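Local coordinates for virulence factor (Pectobacterium carotovorum, PDB 2W3Y), which is an S-palmitoylated virulence factor of a Drosophila pathogen, binds lipid vesicles and probably acts at membranes, at residues P34-K38 and D39-Q43; E51-K54 and H55-K58; T118-G122 and V123-K127. One frame throughout, in Å; residues are numbered along the deposited sequence.

Overall arrangement
All three interactions are local, each binding residues a few places apart. Interaction 1, at 34-38 and 39-43, is a partly buried hairpin in the large mixed sheet. Interaction 3, at 118-122 and 123-127, reaches the same sheet where strand 109-121 hands over to helix 125-134; it is also partly buried and borders the bound palmitic acid. Interaction 2, at 51-54 and 55-58, is a surface turn leading into helix 57-81, across the chain's centre from interaction 1, their centres about 34 Å apart. The chemistry follows place: strand-pair backbone bonds in interaction 1, a proline carbonyl and apolar contacts in interaction 2, a carboxylate on a backbone amide in interaction 3.

Interaction 1 of 3, residues P34-K38 and D39-Q43; sequences PGLSK and DGAVQ
A tight beta hairpin joins strand 36-37 to strand 40-49, and Leu-36 faces Ala-41 across it as a non-hydrogen-bonded antiparallel pair. Their side chains lie on one face of the sheet, with Leu-36 CD1 4.1 Å from Ala-41 CB, and Tyr-166 of the neighbouring strand 166-179 packs against both. Farther from the turn, Val-42 N donates to Gly-35 O at 2.9 Å. The same carbonyl lies close to the Ala-41 CA, a CA-H...O contact, so one oxygen serves two neighbours.

At the closed end, Ser-37 to Gly-40 form a type I turn. Both backbone bonds of this pair are weak: Ser-37 N to Gly-40 O at 3.0 Å, and Gly-40 N to Ser-37 O at 3.3 Å. Gly-40 has a phi of 146°, at which a CB would press into the carbonyl O of Asp-39, reason enough for a glycine here. The Asp-39 carboxylate, at the corner, is held by a hydrogen bond from Asn-85 to OD2 and a salt bridge from Lys-86 to OD1. With its hydroxyl anti to the backbone N (chi1 159°), Ser-37 reaches forward over the turn and closes an ST turn, OG accepting from Asp-39 N at 2.8 Å.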
loop_
_atom_site.group_PDB
_atom_site.type_symbol
_atom_site.label_atom_id
_atom_site.label_comp_id
_atom_site.label_asym_id
_atom_site.label_seq_id
_atom_site.Cartn_x
_atom_site.Cartn_y
_atom_site.Cartn_z
ATOM N N PRO A 34 6.260 11.927 4.276
ATOM C CA PRO A 34 6.088 11.570 5.697
ATOM C C PRO A 34 4.742 10.895 5.969
ATOM O O PRO A 34 3.702 11.332 5.451
ATOM C CB PRO A 34 6.194 12.925 6.412
ATOM C CG PRO A 34 7.045 13.750 5.467
ATOM C CD PRO A 34 6.538 13.362 4.112
ATOM N N GLY A 35 4.774 9.834 6.771
ATOM C CA GLY A 35 3.597 8.995 6.996
ATOM C C GLY A 35 2.452 9.716 7.678
ATOM O O GLY A 35 1.293 9.437 7.403
ATOM N N LEU A 36 2.771 10.636 8.585
ATOM C CA LEU A 36 1.728 11.338 9.308
ATOM C C LEU A 36 2.034 12.831 9.426
ATOM O O LEU A 36 3.097 13.222 9.895
ATOM C CB LEU A 36 1.499 10.692 10.682
ATOM C CG LEU A 36 0.506 11.330 11.660
ATOM C CD1 LEU A 36 -0.908 11.287 11.090
ATOM C CD2 LEU A 36 0.569 10.638 13.011
ATOM N N SER A 37 1.069 13.654 9.028
ATOM C CA SER A 37 1.264 15.087 8.899
ATOM C C SER A 37 -0.035 15.826 9.165
ATOM O O SER A 37 -1.124 15.253 9.056
ATOM C CB SER A 37 1.734 15.398 7.461
ATOM O OG SER A 37 1.496 16.743 7.126
ATOM N N LYS A 38 0.059 17.114 9.484
ATOM C CA LYS A 38 -1.167 17.901 9.549
ATOM C C LYS A 38 -1.878 18.022 8.178
ATOM O O LYS A 38 -3.088 18.228 8.117
ATOM C CB LYS A 38 -0.937 19.260 10.236
ATOM C CG LYS A 38 0.084 20.164 9.582
ATOM C CD LYS A 38 0.249 21.463 10.412
ATOM C CE LYS A 38 -1.078 22.208 10.565
ATOM N NZ LYS A 38 -0.897 23.512 11.244
ATOM N N ASP A 39 -1.122 17.848 7.092
ATOM C CA ASP A 39 -1.662 17.918 5.721
ATOM C C ASP A 39 -2.207 16.611 5.142
ATOM O O ASP A 39 -2.755 16.605 4.034
ATOM C CB ASP A 39 -0.625 18.538 4.781
ATOM C CG ASP A 39 -0.358 20.011 5.113
ATOM O OD1 ASP A 39 -1.291 20.679 5.617
ATOM O OD2 ASP A 39 0.771 20.490 4.889
ATOM N N GLY A 40 -2.071 15.515 5.900
ATOM C CA GLY A 40 -2.571 14.215 5.482
ATOM C C GLY A 40 -1.678 13.078 5.964
ATOM O O GLY A 40 -0.647 13.301 6.591
ATOM N N ALA A 41 -2.085 11.848 5.676
ATOM C CA ALA A 41 -1.320 10.695 6.124
ATOM C C ALA A 41 -1.171 9.702 4.968
ATOM O O ALA A 41 -2.070 9.590 4.138
ATOM C CB ALA A 41 -2.023 10.030 7.313
ATOM N N VAL A 42 -0.046 8.995 4.922
ATOM C CA VAL A 42 0.136 7.857 4.018
ATOM C C VAL A 42 0.439 6.663 4.908
ATOM O O VAL A 42 1.419 6.692 5.647
ATOM C CB VAL A 42 1.358 8.040 3.062
ATOM C CG1 VAL A 42 1.438 6.868 2.085
ATOM C CG2 VAL A 42 1.304 9.375 2.342
ATOM N N GLN A 43 -0.391 5.628 4.822
ATOM C CA GLN A 43 -0.237 4.427 5.607
ATOM C C GLN A 43 0.626 3.479 4.763
ATOM O O GLN A 43 0.180 2.996 3.761
ATOM C CB GLN A 43 -1.635 3.836 5.846
ATOM C CG GLN A 43 -1.756 2.904 6.998
ATOM C CD GLN A 43 -2.066 3.636 8.260
ATOM O OE1 GLN A 43 -3.196 4.120 8.461
ATOM N NE2 GLN A 43 -1.057 3.745 9.131
#

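Interaction 2 of 3, residues E51-K54 and H55-K58; sequences EAPK and HLQK
Pro-53 and Leu-56 meet side chain to side chain, the two crossing at a slant, with Leu-56 CD1 3.7 Å from Pro-53 CG and also near CD of the same ring. Leucine CG stands anti to its carbonyl carbon (chi1 -68°), which turns the branched end back toward the proline. Val-185 of strand 185-198 touches both residues, joining the turn to that strand.

His-55 takes a different course. Its ring is carried on a bond that sets CG between the backbone N and the carbonyl carbon (chi1 73°), and it leans obliquely against the ring of Pro-53. Leu-56 CG sits above one imidazole face, toward its rim.

Pro-53 to Leu-56 make a beta turn with type I geometry, which brings the chain from the loop after strand 40-49 into helix 57-81. Pro-53 O takes a nearly straight bond from Leu-56 N at 2.8 Å, and a weak second one from Gln-57 N at 3.3 Å. One residue further along, a water bridges the corresponding pair: it donates to Lys-54 O at 2.9 Å and accepts from Lys-58 N at 3.0 Å.

Gln-57 reaches back over the start of this turn. The side chain is extended beyond CG, and its methylene CG comes to 3.7 Å from Ala-52 CB while also lying beside the carbonyl oxygens of Ala-52 and Pro-53. Ala-52, buried, points its methyl toward this chain and also meets Leu-56 CB. The amide end of Gln-57 passes alongside the Lys-54 backbone, with NE2 3.6 Å from Lys-54 CA.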
loop_
_atom_site.group_PDB
_atom_site.type_symbol
_atom_site.label_atom_id
_atom_site.label_comp_id
_atom_site.label_asym_id
_atom_site.label_seq_id
_atom_site.Cartn_x
_atom_site.Cartn_y
_atom_site.Cartn_z
ATOM N N GLU A 51 1.133 -18.170 5.162
ATOM C CA GLU A 51 2.511 -18.622 5.013
ATOM C C GLU A 51 2.645 -19.354 3.686
ATOM O O GLU A 51 1.720 -20.048 3.256
ATOM C CB GLU A 51 2.918 -19.540 6.173
ATOM C CG GLU A 51 3.139 -18.822 7.521
ATOM C CD GLU A 51 4.552 -18.257 7.682
ATOM O OE1 GLU A 51 5.384 -18.401 6.747
ATOM O OE2 GLU A 51 4.839 -17.655 8.746
ATOM N N ALA A 52 3.783 -19.153 3.038
ATOM C CA ALA A 52 4.113 -19.803 1.780
ATOM C C ALA A 52 4.512 -21.266 2.013
ATOM O O ALA A 52 5.096 -21.578 3.045
ATOM C CB ALA A 52 5.249 -19.056 1.103
ATOM N N PRO A 53 4.167 -22.163 1.061
ATOM C CA PRO A 53 4.716 -23.517 1.096
ATOM C C PRO A 53 6.221 -23.497 0.860
ATOM O O PRO A 53 6.754 -22.554 0.262
ATOM C CB PRO A 53 4.003 -24.225 -0.062
ATOM C CG PRO A 53 3.583 -23.133 -0.984
ATOM C CD PRO A 53 3.260 -21.973 -0.088
ATOM N N LYS A 54 6.894 -24.548 1.323
ATOM C CA LYS A 54 8.360 -24.614 1.320
ATOM C C LYS A 54 8.989 -24.115 0.016
ATOM O O LYS A 54 9.940 -23.335 0.045
ATOM C CB LYS A 54 8.842 -26.034 1.672
ATOM C CG LYS A 54 8.543 -26.449 3.120
ATOM C CD LYS A 54 7.413 -27.517 3.267
ATOM C CE LYS A 54 5.984 -26.923 3.303
ATOM N NZ LYS A 54 5.288 -27.046 1.989
ATOM N N HIS A 55 8.423 -24.528 -1.117
ATOM C CA HIS A 55 8.964 -24.174 -2.437
ATOM C C HIS A 55 8.686 -22.736 -2.925
ATOM O O HIS A 55 9.151 -22.349 -4.007
ATOM C CB HIS A 55 8.505 -25.191 -3.490
ATOM C CG HIS A 55 7.058 -25.075 -3.870
ATOM N ND1 HIS A 55 6.644 -24.535 -5.071
ATOM C CD2 HIS A 55 5.930 -25.444 -3.218
ATOM C CE1 HIS A 55 5.328 -24.572 -5.141
ATOM N NE2 HIS A 55 4.869 -25.119 -4.029
ATOM N N LEU A 56 7.951 -21.941 -2.142
ATOM C CA LEU A 56 7.673 -20.549 -2.540
ATOM C C LEU A 56 8.245 -19.498 -1.579
ATOM O O LEU A 56 8.277 -18.314 -1.907
ATOM C CB LEU A 56 6.161 -20.327 -2.774
ATOM C CG LEU A 56 5.515 -21.025 -3.985
ATOM C CD1 LEU A 56 3.993 -20.969 -3.912
ATOM C CD2 LEU A 56 6.011 -20.455 -5.322
ATOM N N GLN A 57 8.705 -19.940 -0.407
ATOM C CA GLN A 57 9.204 -19.049 0.661
ATOM C C GLN A 57 10.335 -18.095 0.253
ATOM O O GLN A 57 10.312 -16.910 0.614
ATOM C CB GLN A 57 9.571 -19.853 1.917
ATOM C CG GLN A 57 8.366 -20.569 2.516
ATOM C CD GLN A 57 8.614 -21.148 3.891
ATOM O OE1 GLN A 57 9.218 -20.506 4.757
ATOM N NE2 GLN A 57 8.130 -22.364 4.110
ATOM N N LYS A 58 11.303 -18.603 -0.512
ATOM C CA LYS A 58 12.389 -17.773 -1.042
ATOM C C LYS A 58 11.873 -16.662 -1.964
ATOM O O LYS A 58 12.270 -15.507 -1.822
ATOM C CB LYS A 58 13.410 -18.651 -1.791
ATOM C CG LYS A 58 14.520 -17.909 -2.532
ATOM C CD LYS A 58 15.339 -18.893 -3.386
ATOM C CE LYS A 58 16.575 -18.241 -3.973
ATOM N NZ LYS A 58 17.409 -19.223 -4.733
HETATM O O HOH W 1 11.741 -21.475 -1.305
#

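Interaction 3 of 3, residues T118-G122 and V123-K127; sequences TTVKG and VEVAK
Strand 109-121 turns into helix 125-134 through a strand-to-helix junction closed by Lys-121 and Glu-124, where the Glu-124 carboxylate turns back to the backbone amide of Lys-121, three residues earlier.

Among the hydrogen bonds, that one comes first. Lys-121 N donates to Glu-124 OE1 at 2.6 Å, meeting the lone pair that points away from the other carboxylate oxygen. The glutamate gets there with CG anti to its carbonyl carbon (chi1 -52°) and an extended chain beyond, which lays it back across the end of the strand. The reverse bond, Glu-124 N to Lys-121 O at 2.9 Å, joins the same two residues from the backbone side. Val-125 N then donates to Gly-122 O at 3.1 Å. Gly-122 O has a further partner, a water that donates to it at 2.7 Å and accepts from Ala-126 N, so that the water spans the first turn of the chain into the helix.

Of the charged groups, the Lys-121 chain slants across the carboxylate, its methylenes against OE1. The ammonium group bends off at its last torsion and leaves NZ 5.0 Å from Glu-124 OE2, so no salt bridge forms; any attraction between them would act at a distance.

The apolar contacts involve Val-120 and Val-125. Val-125 is buried, touches Val-215 of strand 214-228 and comes within about 4 Å of the bound palmitic acid, making the start of the helix part of the lipid's surroundings. Val-120 also lies against the carboxylate, its CB 3.4 Å from Glu-124 OE1. Across the junction, Val-120 CG2 meets Val-125 CG2 at 4.2 Å.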
loop_
_atom_site.group_PDB
_atom_site.type_symbol
_atom_site.label_atom_id
_atom_site.label_comp_id
_atom_site.label_asym_id
_atom_site.label_seq_id
_atom_site.Cartn_x
_atom_site.Cartn_y
_atom_site.Cartn_z
ATOM N N THR A 118 -20.309 0.167 4.358
ATOM C CA THR A 118 -20.659 -0.887 5.296
ATOM C C THR A 118 -20.839 -0.287 6.693
ATOM O O THR A 118 -20.313 0.785 6.997
ATOM C CB THR A 118 -19.574 -1.991 5.305
ATOM O OG1 THR A 118 -20.094 -3.196 5.880
ATOM C CG2 THR A 118 -18.320 -1.547 6.069
ATOM N N THR A 119 -21.604 -0.975 7.532
ATOM C CA THR A 119 -21.787 -0.579 8.923
ATOM C C THR A 119 -21.387 -1.762 9.800
ATOM O O THR A 119 -21.967 -2.845 9.698
ATOM C CB THR A 119 -23.242 -0.117 9.214
ATOM O OG1 THR A 119 -23.566 1.014 8.392
ATOM C CG2 THR A 119 -23.386 0.291 10.668
ATOM N N VAL A 120 -20.373 -1.541 10.633
ATOM C CA VAL A 120 -19.774 -2.566 11.495
ATOM C C VAL A 120 -19.500 -1.965 12.881
ATOM O O VAL A 120 -19.532 -0.740 13.039
ATOM C CB VAL A 120 -18.435 -3.096 10.900
ATOM C CG1 VAL A 120 -18.668 -3.913 9.616
ATOM C CG2 VAL A 120 -17.443 -1.948 10.645
ATOM N N LYS A 121 -19.232 -2.816 13.874
ATOM C CA LYS A 121 -18.736 -2.360 15.183
ATOM C C LYS A 121 -17.321 -1.817 15.021
ATOM O O LYS A 121 -16.564 -2.276 14.159
ATOM C CB LYS A 121 -18.672 -3.496 16.213
ATOM C CG LYS A 121 -19.868 -4.447 16.251
ATOM C CD LYS A 121 -19.636 -5.519 17.323
ATOM C CE LYS A 121 -20.367 -6.823 17.001
ATOM N NZ LYS A 121 -21.828 -6.727 17.276
ATOM N N GLY A 122 -16.976 -0.848 15.865
ATOM C CA GLY A 122 -15.627 -0.316 15.941
ATOM C C GLY A 122 -14.548 -1.386 15.999
ATOM O O GLY A 122 -13.516 -1.251 15.350
ATOM N N VAL A 123 -14.798 -2.459 16.751
ATOM C CA VAL A 123 -13.808 -3.527 16.923
ATOM C C VAL A 123 -13.665 -4.422 15.682
ATOM O O VAL A 123 -12.776 -5.267 15.635
ATOM C CB VAL A 123 -14.109 -4.437 18.172
ATOM C CG1 VAL A 123 -13.882 -3.676 19.473
ATOM C CG2 VAL A 123 -15.517 -5.005 18.093
ATOM N N GLU A 124 -14.550 -4.235 14.708
ATOM C CA GLU A 124 -14.495 -4.928 13.425
ATOM C C GLU A 124 -13.905 -4.034 12.312
ATOM O O GLU A 124 -13.706 -4.513 11.200
ATOM C CB GLU A 124 -15.900 -5.392 12.982
ATOM C CG GLU A 124 -16.717 -6.216 14.004
ATOM C CD GLU A 124 -18.205 -6.373 13.596
ATOM O OE1 GLU A 124 -18.919 -5.357 13.390
ATOM O OE2 GLU A 124 -18.671 -7.526 13.484
ATOM N N VAL A 125 -13.644 -2.757 12.600
ATOM C CA VAL A 125 -13.142 -1.822 11.572
ATOM C C VAL A 125 -11.811 -2.274 10.950
ATOM O O VAL A 125 -11.647 -2.223 9.730
ATOM C CB VAL A 125 -12.969 -0.375 12.116
ATOM C CG1 VAL A 125 -12.196 0.494 11.123
ATOM C CG2 VAL A 125 -14.311 0.254 12.421
ATOM N N ALA A 126 -10.875 -2.719 11.785
ATOM C CA ALA A 126 -9.578 -3.186 11.290
ATOM C C ALA A 126 -9.724 -4.346 10.308
ATOM O O ALA A 126 -9.055 -4.371 9.265
ATOM C CB ALA A 126 -8.639 -3.567 12.464
ATOM N N LYS A 127 -10.585 -5.309 10.643
ATOM C CA LYS A 127 -10.914 -6.414 9.720
ATOM C C LYS A 127 -11.546 -5.936 8.395
ATOM O O LYS A 127 -11.210 -6.445 7.318
ATOM C CB LYS A 127 -11.843 -7.424 10.399
ATOM C CG LYS A 127 -11.999 -8.740 9.635
ATOM C CD LYS A 127 -12.693 -9.775 10.492
ATOM C CE LYS A 127 -12.210 -11.181 10.165
ATOM N NZ LYS A 127 -12.655 -12.164 11.192
HETATM O O HOH W 2 -11.106 -2.399 14.820
#